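Local structure of copper induced nitroreductase D (Lactococcus lactis, 2WQF) at residues 5-10 with 137-142; 32-37 with 131-136; 144-149 with 177-182. The protein binds flavin mononucleotide and is a copper-induced nitroreductase involved in defence against oxidative stress, probably acting as an FMN-dependent oxidoreductase. All coordinates share one frame; numbering follows the deposited sequence. Where two conformers were deposited one is given.

Contact 1: 5-10 with 137-142; sequences KSLENR and VWTALA. With FMN (flavin mononucleotide), chain B.
R10 lies across the indole of W138 and reaches from there to the FMN phosphate, in a buried contact between the end of helix 3-9, with the turn after it, and helix 121-143 that doubles as one wall of the cofactor pocket. The two short helix segments run nearly perpendicular, at 94°, with axes 8.8 Å apart. With CG anti to the backbone N (chi1 -179°) and bends at chi2 and chi3, the arginine passes over one face of the tryptophan. Its CG sits 3.7 Å from the centroid of the five-membered ring, a CH-pi contact, while CZ stands above the six-membered ring in a cation-pi contact. The guanidinium is steeply tilted to the indole, so R10 NH1 comes down on it, 3.3 Å from W138 CZ2. The same NH1 gives an almost straight bond of 2.8 Å to FMN O2P, and NH2 gives a somewhat more bent one of 2.8 Å to FMN O1P. These bonds orient the guanidinium while the indole supports it from one side. T139 is small enough to fit against the aliphatic part of the arginine, crossing it at about a right angle: its OG1, hydrogen-bonded to V135 O, lies 3.3 Å from R10 CD, and its CG2 meets S6 O. The small methyl of A142, its CB, packs on R10 CA at 3.8 Å. K189, R11 and T12 also bond to the FMN, and W138 NE1 donates to R11 O. A basic cluster after the N-terminal helix is characteristic of the FMN phosphate site in the nitroreductase fold.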
loop_
_atom_site.group_PDB
_atom_site.type_symbol
_atom_site.label_atom_id
_atom_site.label_comp_id
_atom_site.label_asym_id
_atom_site.label_seq_id
_atom_site.Cartn_x
_atom_site.Cartn_y
_atom_site.Cartn_z
ATOM N N LYS A 5 11.252 0.503 -13.139
ATOM C CA LYS A 5 10.668 1.063 -14.348
ATOM C C LYS A 5 9.148 0.902 -14.376
ATOM O O LYS A 5 8.426 1.820 -14.761
ATOM C CB LYS A 5 11.294 0.394 -15.569
ATOM C CG LYS A 5 12.775 0.642 -15.738
ATOM C CD LYS A 5 13.118 2.072 -16.035
ATOM C CE LYS A 5 14.640 2.207 -16.118
ATOM N NZ LYS A 5 15.179 1.416 -17.269
ATOM N N SER A 6 8.647 -0.251 -13.925
ATOM C CA SER A 6 7.201 -0.461 -13.864
ATOM C C SER A 6 6.583 0.544 -12.903
ATOM O O SER A 6 5.531 1.115 -13.193
ATOM C CB SER A 6 6.856 -1.896 -13.424
ATOM O OG SER A 6 7.321 -2.841 -14.377
ATOM N N LEU A 7 7.237 0.770 -11.767
ATOM C CA LEU A 7 6.731 1.739 -10.799
ATOM C C LEU A 7 6.702 3.133 -11.402
ATOM O O LEU A 7 5.731 3.868 -11.229
ATOM C CB LEU A 7 7.569 1.767 -9.515
ATOM C CG LEU A 7 7.556 0.501 -8.645
ATOM C CD1 LEU A 7 8.343 0.801 -7.375
ATOM C CD2 LEU A 7 6.160 0.023 -8.314
ATOM N N GLU A 8 7.787 3.507 -12.067
ATOM C CA GLU A 8 7.902 4.831 -12.663
ATOM C C GLU A 8 6.842 5.046 -13.744
ATOM O O GLU A 8 6.356 6.163 -13.919
ATOM C CB GLU A 8 9.324 5.040 -13.203
ATOM C CG GLU A 8 9.604 6.475 -13.618
ATOM C CD GLU A 8 11.065 6.718 -13.900
ATOM O OE1 GLU A 8 11.859 5.747 -13.839
ATOM O OE2 GLU A 8 11.414 7.885 -14.188
ATOM N N ASN A 9 6.463 3.977 -14.437
ATOM C CA ASN A 9 5.519 4.074 -15.544
ATOM C C ASN A 9 4.057 4.256 -15.106
ATOM O O ASN A 9 3.228 4.734 -15.880
ATOM C CB ASN A 9 5.654 2.839 -16.439
ATOM C CG ASN A 9 4.822 2.937 -17.698
ATOM O OD1 ASN A 9 4.977 3.874 -18.491
ATOM N ND2 ASN A 9 3.926 1.978 -17.883
ATOM N N ARG A 10 3.751 3.875 -13.871
ATOM C CA ARG A 10 2.423 4.071 -13.296
ATOM C C ARG A 10 2.264 5.550 -12.960
ATOM O O ARG A 10 3.078 6.117 -12.219
ATOM C CB ARG A 10 2.220 3.250 -12.027
ATOM C CG ARG A 10 0.834 3.422 -11.406
ATOM C CD ARG A 10 0.844 3.477 -9.910
ATOM N NE ARG A 10 1.768 4.497 -9.471
ATOM C CZ ARG A 10 1.538 5.813 -9.479
ATOM N NH1 ARG A 10 0.340 6.306 -9.772
ATOM N NH2 ARG A 10 2.514 6.636 -9.127
ATOM N N VAL A 137 -2.595 -3.045 -8.418
ATOM C CA VAL A 137 -3.505 -3.117 -9.548
ATOM C C VAL A 137 -3.225 -1.978 -10.537
ATOM O O VAL A 137 -3.119 -2.177 -11.741
ATOM C CB VAL A 137 -4.977 -3.100 -9.096
ATOM C CG1 VAL A 137 -5.912 -2.881 -10.276
ATOM C CG2 VAL A 137 -5.331 -4.407 -8.382
ATOM N N TRP A 138 -3.060 -0.791 -9.993
ATOM C CA TRP A 138 -2.814 0.413 -10.786
ATOM C C TRP A 138 -1.563 0.224 -11.650
ATOM O O TRP A 138 -1.556 0.533 -12.845
ATOM C CB TRP A 138 -2.643 1.581 -9.806
ATOM C CG TRP A 138 -2.721 2.977 -10.335
ATOM C CD1 TRP A 138 -2.678 3.391 -11.631
ATOM C CD2 TRP A 138 -2.809 4.162 -9.532
ATOM N NE1 TRP A 138 -2.782 4.782 -11.685
ATOM C CE2 TRP A 138 -2.862 5.259 -10.404
ATOM C CE3 TRP A 138 -2.890 4.391 -8.153
ATOM C CZ2 TRP A 138 -2.957 6.571 -9.934
ATOM C CZ3 TRP A 138 -2.978 5.689 -7.694
ATOM C CH2 TRP A 138 -3.021 6.761 -8.588
ATOM N N THR A 139 -0.497 -0.255 -11.028
ATOM C CA THR A 139 0.747 -0.459 -11.725
ATOM C C THR A 139 0.640 -1.590 -12.744
ATOM O O THR A 139 1.181 -1.496 -13.853
ATOM C CB THR A 139 1.912 -0.739 -10.728
ATOM O OG1 THR A 139 1.978 0.328 -9.776
ATOM C CG2 THR A 139 3.220 -0.848 -11.470
ATOM N N ALA A 140 -0.081 -2.654 -12.397
ATOM C CA ALA A 140 -0.280 -3.756 -13.335
ATOM C C ALA A 140 -1.026 -3.275 -14.604
ATOM O O ALA A 140 -0.706 -3.666 -15.735
ATOM C CB ALA A 140 -1.011 -4.923 -12.658
ATOM N N LEU A 141 -2.027 -2.428 -14.403
ATOM C CA LEU A 141 -2.777 -1.845 -15.519
ATOM C C LEU A 141 -1.851 -0.974 -16.382
ATOM O O LEU A 141 -1.916 -1.020 -17.619
ATOM C CB LEU A 141 -3.949 -1.032 -14.994
ATOM C CG LEU A 141 -5.106 -1.810 -14.371
ATOM C CD1 LEU A 141 -6.102 -0.851 -13.731
ATOM C CD2 LEU A 141 -5.789 -2.682 -15.382
ATOM N N ALA A 142 -0.974 -0.200 -15.750
ATOM C CA ALA A 142 -0.050 0.641 -16.500
ATOM C C ALA A 142 0.856 -0.223 -17.368
ATOM O O ALA A 142 1.220 0.165 -18.476
ATOM C CB ALA A 142 0.761 1.537 -15.563
HETATM N N1 FMN B . -6.081 11.467 -7.020
HETATM C C2 FMN B . -7.419 11.995 -7.319
HETATM O O2 FMN B . -7.634 12.534 -8.381
HETATM N N3 FMN B . -8.424 11.926 -6.299
HETATM C C4 FMN B . -8.202 11.349 -5.062
HETATM O O4 FMN B . -9.113 11.236 -4.290
HETATM C C4A FMN B . -6.860 10.844 -4.757
HETATM N N5 FMN B . -6.539 10.329 -3.617
HETATM C C5A FMN B . -5.291 9.504 -3.526
HETATM C C6 FMN B . -5.110 8.610 -2.336
HETATM C C7 FMN B . -4.061 7.803 -2.226
HETATM C C7M FMN B . -3.914 6.947 -0.988
HETATM C C8 FMN B . -3.047 7.779 -3.350
HETATM C C8M FMN B . -1.877 6.813 -3.281
HETATM C C9 FMN B . -3.175 8.590 -4.406
HETATM C C9A FMN B . -4.366 9.506 -4.521
HETATM N N10 FMN B . -4.549 10.404 -5.617
HETATM C C10 FMN B . -5.823 10.935 -5.832
HETATM C "C1'" FMN B . -3.560 10.511 -6.681
HETATM C "C2'" FMN B . -2.317 11.250 -6.192
HETATM O "O2'" FMN B . -2.606 12.621 -6.097
HETATM C "C3'" FMN B . -1.183 10.950 -7.175
HETATM O "O3'" FMN B . -0.910 9.571 -7.018
HETATM C "C4'" FMN B . 0.077 11.761 -6.825
HETATM O "O4'" FMN B . -0.141 13.139 -7.087
HETATM C "C5'" FMN B . 1.304 11.285 -7.600
HETATM O "O5'" FMN B . 1.029 11.377 -8.990
HETATM P P FMN B . 1.094 10.038 -9.922
HETATM O O1P FMN B . 2.399 9.376 -9.735
HETATM O O2P FMN B . -0.092 9.094 -9.491
HETATM O O3P FMN B . 0.888 10.565 -11.408
#

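Contact 2: 32-37 with 131-136; sequences EAVRFS and GIISVN
A chi1 of -67° sets S37 OG anti to its carbonyl carbon and beside its own backbone N, and N136 carries its amide on a similar torsion (chi1 -82°), which brings the two polar groups together between helix 23-35 and helix 121-143 in the helical core of this nitroreductase-family fold. S37 follows the helix end, F36 being the first residue to leave helical angles. S37 OG turns back to donate to A33 O at 2.7 Å, so a small serine both satisfies a carbonyl of the last turn and offers an acceptor to the neighbouring helix. I133 CG2 lies 3.5 Å from S37 CB, I132 CG2 touches the same carbon, and the branched V34 reaches I133 CG2 through CG1 at 4.2 Å. A33 places only a methyl against the backbone of N136, with CB 3.7 Å from N136 O, which suits the close passage of the two helices. I132 also packs on V135 of the second subunit and touches a second FMN, not the one bound by R10. Asparagine suits its buried place by aiming a flat amide at the serine: N136 ND2 donates to S37 OG at 2.9 Å, with an N-H...O angle of 176° and the oxygen in the amide plane.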
loop_
_atom_site.group_PDB
_atom_site.type_symbol
_atom_site.label_atom_id
_atom_site.label_comp_id
_atom_site.label_asym_id
_atom_site.label_seq_id
_atom_site.Cartn_x
_atom_site.Cartn_y
_atom_site.Cartn_z
ATOM N N GLU A 32 -4.672 -11.078 -10.509
ATOM C CA GLU A 32 -3.332 -11.486 -10.128
ATOM C C GLU A 32 -2.649 -10.453 -9.244
ATOM O O GLU A 32 -1.942 -10.822 -8.303
ATOM C CB GLU A 32 -2.461 -11.792 -11.342
ATOM C CG GLU A 32 -2.873 -13.055 -12.091
ATOM C CD GLU A 32 -1.959 -13.362 -13.249
ATOM O OE1 GLU A 32 -1.549 -12.417 -13.959
ATOM O OE2 GLU A 32 -1.643 -14.542 -13.453
ATOM N N ALA A 33 -2.814 -9.171 -9.565
ATOM C CA ALA A 33 -2.163 -8.123 -8.790
ATOM C C ALA A 33 -2.649 -8.145 -7.341
ATOM O O ALA A 33 -1.860 -7.979 -6.416
ATOM C CB ALA A 33 -2.393 -6.761 -9.426
ATOM N N VAL A 34 -3.939 -8.371 -7.134
ATOM C CA VAL A 34 -4.491 -8.502 -5.784
ATOM C C VAL A 34 -4.024 -9.813 -5.121
ATOM O O VAL A 34 -3.585 -9.831 -3.961
ATOM C CB VAL A 34 -6.022 -8.456 -5.821
ATOM C CG1 VAL A 34 -6.584 -8.732 -4.440
ATOM C CG2 VAL A 34 -6.471 -7.107 -6.356
ATOM N N ARG A 35 -4.063 -10.898 -5.884
ATOM C CA ARG A 35 -3.707 -12.233 -5.367
ATOM C C ARG A 35 -2.305 -12.246 -4.762
ATOM O O ARG A 35 -2.068 -12.815 -3.683
ATOM C CB ARG A 35 -3.772 -13.245 -6.521
ATOM C CG ARG A 35 -3.441 -14.662 -6.142
ATOM C CD ARG A 35 -3.428 -15.571 -7.352
ATOM N NE ARG A 35 -3.454 -16.985 -6.971
ATOM C CZ ARG A 35 -4.561 -17.665 -6.638
ATOM N NH1 ARG A 35 -5.749 -17.088 -6.684
ATOM N NH2 ARG A 35 -4.474 -18.919 -6.273
ATOM N N PHE A 36 -1.364 -11.614 -5.455
ATOM C CA PHE A 36 0.035 -11.631 -5.036
ATOM C C PHE A 36 0.461 -10.477 -4.161
ATOM O O PHE A 36 1.648 -10.301 -3.921
ATOM C CB PHE A 36 0.934 -11.776 -6.245
ATOM C CG PHE A 36 0.669 -13.035 -7.021
ATOM C CD1 PHE A 36 0.695 -14.269 -6.384
ATOM C CD2 PHE A 36 0.373 -12.985 -8.373
ATOM C CE1 PHE A 36 0.459 -15.430 -7.083
ATOM C CE2 PHE A 36 0.125 -14.133 -9.076
ATOM C CZ PHE A 36 0.156 -15.369 -8.426
ATOM N N SER A 37 -0.511 -9.742 -3.639
ATOM C CA SER A 37 -0.253 -8.681 -2.665
ATOM C C SER A 37 -0.258 -9.256 -1.245
ATOM O O SER A 37 -1.140 -10.048 -0.883
ATOM C CB SER A 37 -1.332 -7.610 -2.745
ATOM O OG SER A 37 -1.284 -6.896 -3.967
ATOM N N GLY A 131 -4.300 0.189 0.447
ATOM C CA GLY A 131 -3.338 0.951 -0.343
ATOM C C GLY A 131 -2.487 0.021 -1.204
ATOM O O GLY A 131 -2.290 0.270 -2.394
ATOM N N ILE A 132 -2.027 -1.066 -0.591
ATOM C CA ILE A 132 -1.171 -2.043 -1.252
ATOM C C ILE A 132 -1.853 -2.612 -2.501
ATOM O O ILE A 132 -1.286 -2.583 -3.602
ATOM C CB ILE A 132 -0.811 -3.165 -0.264
ATOM C CG1 ILE A 132 0.192 -2.642 0.784
ATOM C CG2 ILE A 132 -0.244 -4.392 -0.963
ATOM C CD1 ILE A 132 0.321 -3.557 2.000
ATOM N N ILE A 133 -3.072 -3.119 -2.367
ATOM C CA ILE A 133 -3.700 -3.766 -3.528
ATOM C C ILE A 133 -4.106 -2.727 -4.581
ATOM O O ILE A 133 -4.037 -3.005 -5.779
ATOM C CB ILE A 133 -4.882 -4.696 -3.161
ATOM C CG1 ILE A 133 -6.043 -3.963 -2.511
ATOM C CG2 ILE A 133 -4.359 -5.860 -2.276
ATOM C CD1 ILE A 133 -7.285 -4.851 -2.362
ATOM N N SER A 134 -4.451 -1.517 -4.139
ATOM C CA SER A 134 -4.835 -0.462 -5.073
ATOM C C SER A 134 -3.665 -0.104 -6.002
ATOM O O SER A 134 -3.848 0.002 -7.228
ATOM C CB SER A 134 -5.332 0.794 -4.338
ATOM O OG SER A 134 -6.494 0.512 -3.603
ATOM N N VAL A 135 -2.463 0.092 -5.440
ATOM C CA VAL A 135 -1.318 0.507 -6.264
ATOM C C VAL A 135 -0.773 -0.654 -7.072
ATOM O O VAL A 135 -0.281 -0.453 -8.174
ATOM C CB VAL A 135 -0.169 1.227 -5.476
ATOM C CG1 VAL A 135 -0.713 2.442 -4.780
ATOM C CG2 VAL A 135 0.521 0.279 -4.476
ATOM N N ASN A 136 -0.876 -1.882 -6.542
ATOM C CA ASN A 136 -0.413 -3.013 -7.316
ATOM C C ASN A 136 -1.284 -3.193 -8.572
ATOM O O ASN A 136 -0.772 -3.492 -9.650
ATOM C CB ASN A 136 -0.308 -4.318 -6.476
ATOM C CG ASN A 136 0.976 -4.389 -5.679
ATOM O OD1 ASN A 136 1.927 -3.654 -5.964
ATOM N ND2 ASN A 136 1.007 -5.252 -4.669
#

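Contact 3: 144-149 with 177-182; sequences LGLGAN and LVFGSI
G147 and I182 meet as hollow and bump at one end of an antiparallel strand pair, where 146-149 runs beside 177-182. G147 has no side chain, and its bare CA is the hollow: I182 CG1 settles there, 3.4 Å from G147 N and 3.7 Å from G147 CA. CD1 of the same isoleucine continues to G145 O, 3.7 Å away. G145 itself, with positive phi, closes helix 121-143 in a Schellman motif and turns the chain into the strand. Where these two segments begin to part, a water fills in, donating to G145 O and accepting from I182 N.

Along the strands the bumps alternate between faces. On one face A148 is the low point: its methyl CB nestles between L177 CD1 at 3.8 Å and F179 CB at 3.9 Å, and this small residue allows the two CA atoms of A148 and F179 to come within 4.1 Å. F179 holds its CG between the backbone N and the carbonyl carbon (chi1 75°), which swings the ring away from A148, and L146 CD1 meets the ring at its edge. Helices 23-35 and 121-143 cover this apolar side, through V26 and L141 among others. On the opposite face N149 and V178 stand side by side and point the same way, N149 OD1 lying 3.8 Å from V178 CB. The amide is engaged outside the pair, by Q151 through OD1 and by I13 O through ND2.

G147 N bonds to G180 O at 2.9 Å and G180 N to G147 O; N149 and V178 exchange a second such pair. The chemistry therefore divides the work: main-chain bonds set the register, apolar groups anchor the strands to the helices, and N149 probably helps to position Q151, an FMN ligand.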
loop_
_atom_site.group_PDB
_atom_site.type_symbol
_atom_site.label_atom_id
_atom_site.label_comp_id
_atom_site.label_asym_id
_atom_site.label_seq_id
_atom_site.Cartn_x
_atom_site.Cartn_y
_atom_site.Cartn_z
ATOM N N LEU A 144 0.022 -2.912 -18.851
ATOM C CA LEU A 144 -0.767 -3.264 -20.038
ATOM C C LEU A 144 -0.940 -2.083 -20.995
ATOM O O LEU A 144 -1.541 -2.228 -22.059
ATOM C CB LEU A 144 -2.155 -3.773 -19.628
ATOM C CG LEU A 144 -2.201 -5.040 -18.791
ATOM C CD1 LEU A 144 -3.638 -5.338 -18.446
ATOM C CD2 LEU A 144 -1.566 -6.160 -19.551
ATOM N N GLY A 145 -0.436 -0.912 -20.616
ATOM C CA GLY A 145 -0.568 0.298 -21.418
ATOM C C GLY A 145 -1.830 1.102 -21.145
ATOM O O GLY A 145 -2.142 2.052 -21.870
ATOM N N LEU A 146 -2.544 0.721 -20.086
ATOM C CA LEU A 146 -3.762 1.404 -19.653
ATOM C C LEU A 146 -3.458 2.407 -18.566
ATOM O O LEU A 146 -2.581 2.197 -17.749
ATOM C CB LEU A 146 -4.788 0.398 -19.153
ATOM C CG LEU A 146 -5.270 -0.613 -20.193
ATOM C CD1 LEU A 146 -6.333 -1.555 -19.640
ATOM C CD2 LEU A 146 -5.767 0.091 -21.445
ATOM N N GLY A 147 -4.182 3.506 -18.554
ATOM C CA GLY A 147 -4.024 4.493 -17.504
ATOM C C GLY A 147 -5.116 4.355 -16.472
ATOM O O GLY A 147 -6.120 3.665 -16.674
ATOM N N ALA A 148 -4.925 5.018 -15.352
ATOM C CA ALA A 148 -5.918 5.002 -14.287
ATOM C C ALA A 148 -5.734 6.195 -13.380
ATOM O O ALA A 148 -4.667 6.828 -13.359
ATOM C CB ALA A 148 -5.829 3.690 -13.455
ATOM N N ASN A 149 -6.778 6.485 -12.599
ATOM C CA ASN A 149 -6.718 7.487 -11.532
ATOM C C ASN A 149 -7.561 6.987 -10.361
ATOM O O ASN A 149 -8.476 6.186 -10.540
ATOM C CB ASN A 149 -7.120 8.878 -12.051
ATOM C CG ASN A 149 -8.566 8.939 -12.510
ATOM O OD1 ASN A 149 -9.470 9.011 -11.710
ATOM N ND2 ASN A 149 -8.777 8.890 -13.795
ATOM N N LEU A 177 -10.770 3.034 -8.503
ATOM C CA LEU A 177 -9.717 3.181 -9.494
ATOM C C LEU A 177 -10.359 3.158 -10.887
ATOM O O LEU A 177 -10.817 2.128 -11.360
ATOM C CB LEU A 177 -8.669 2.092 -9.332
ATOM C CG LEU A 177 -7.420 2.257 -10.179
ATOM C CD1 LEU A 177 -6.528 3.414 -9.718
ATOM C CD2 LEU A 177 -6.617 0.936 -10.187
ATOM N N VAL A 178 -10.449 4.337 -11.493
ATOM C CA VAL A 178 -10.995 4.547 -12.823
ATOM C C VAL A 178 -9.886 4.263 -13.831
ATOM O O VAL A 178 -8.766 4.745 -13.674
ATOM C CB VAL A 178 -11.479 5.992 -12.975
ATOM C CG1 VAL A 178 -12.082 6.219 -14.335
ATOM C CG2 VAL A 178 -12.521 6.296 -11.918
ATOM N N PHE A 179 -10.174 3.433 -14.838
ATOM C CA PHE A 179 -9.141 2.975 -15.763
ATOM C C PHE A 179 -9.625 2.898 -17.192
ATOM O O PHE A 179 -10.820 2.783 -17.475
ATOM C CB PHE A 179 -8.548 1.632 -15.311
ATOM C CG PHE A 179 -9.447 0.445 -15.551
ATOM C CD1 PHE A 179 -9.284 -0.322 -16.691
ATOM C CD2 PHE A 179 -10.471 0.133 -14.664
ATOM C CE1 PHE A 179 -10.104 -1.423 -16.922
ATOM C CE2 PHE A 179 -11.318 -0.959 -14.900
ATOM C CZ PHE A 179 -11.130 -1.720 -16.039
ATOM N N GLY A 180 -8.679 3.003 -18.110
ATOM C CA GLY A 180 -8.998 2.935 -19.526
ATOM C C GLY A 180 -7.812 3.220 -20.404
ATOM O O GLY A 180 -6.675 3.220 -19.951
ATOM N N SER A 181 -8.073 3.439 -21.682
ATOM C CA SER A 181 -7.007 3.789 -22.590
ATOM C C SER A 181 -6.507 5.199 -22.307
ATOM O O SER A 181 -7.277 6.078 -21.937
ATOM C CB SER A 181 -7.478 3.672 -24.025
ATOM O OG SER A 181 -8.661 4.425 -24.259
ATOM N N ILE A 182 -5.201 5.394 -22.475
ATOM C CA ILE A 182 -4.596 6.696 -22.228
ATOM C C ILE A 182 -4.850 7.628 -23.403
ATOM O O ILE A 182 -4.448 7.343 -24.519
ATOM C CB ILE A 182 -3.087 6.555 -22.004
ATOM C CG1 ILE A 182 -2.833 5.651 -20.797
ATOM C CG2 ILE A 182 -2.436 7.933 -21.825
ATOM C CD1 ILE A 182 -1.345 5.353 -20.507
HETATM O O HOH W 1 -3.938 2.999 -23.662
#

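How the contacts relate
Helix 121-143 ties the three contacts together. Its residues 131-136 serve contact 2 and the following 137-142 serve contact 1, their centres 11 Å apart, and V137 and A140 of the latter pack on A33 and V34 of helix 23-35. The helix then leads directly into strand 146-151 of contact 3, whose centre is 10 Å from contact 1 and 16 Å from contact 2. Along the chain, contact 2 falls within the span bridged by contact 1, and contact 3 follows both. One helix thus touches the N-terminal helix, the sheet and the second subunit, joining phosphate site, strand scaffold and dimer interface, with a different FMN near each of contacts 1 and 2.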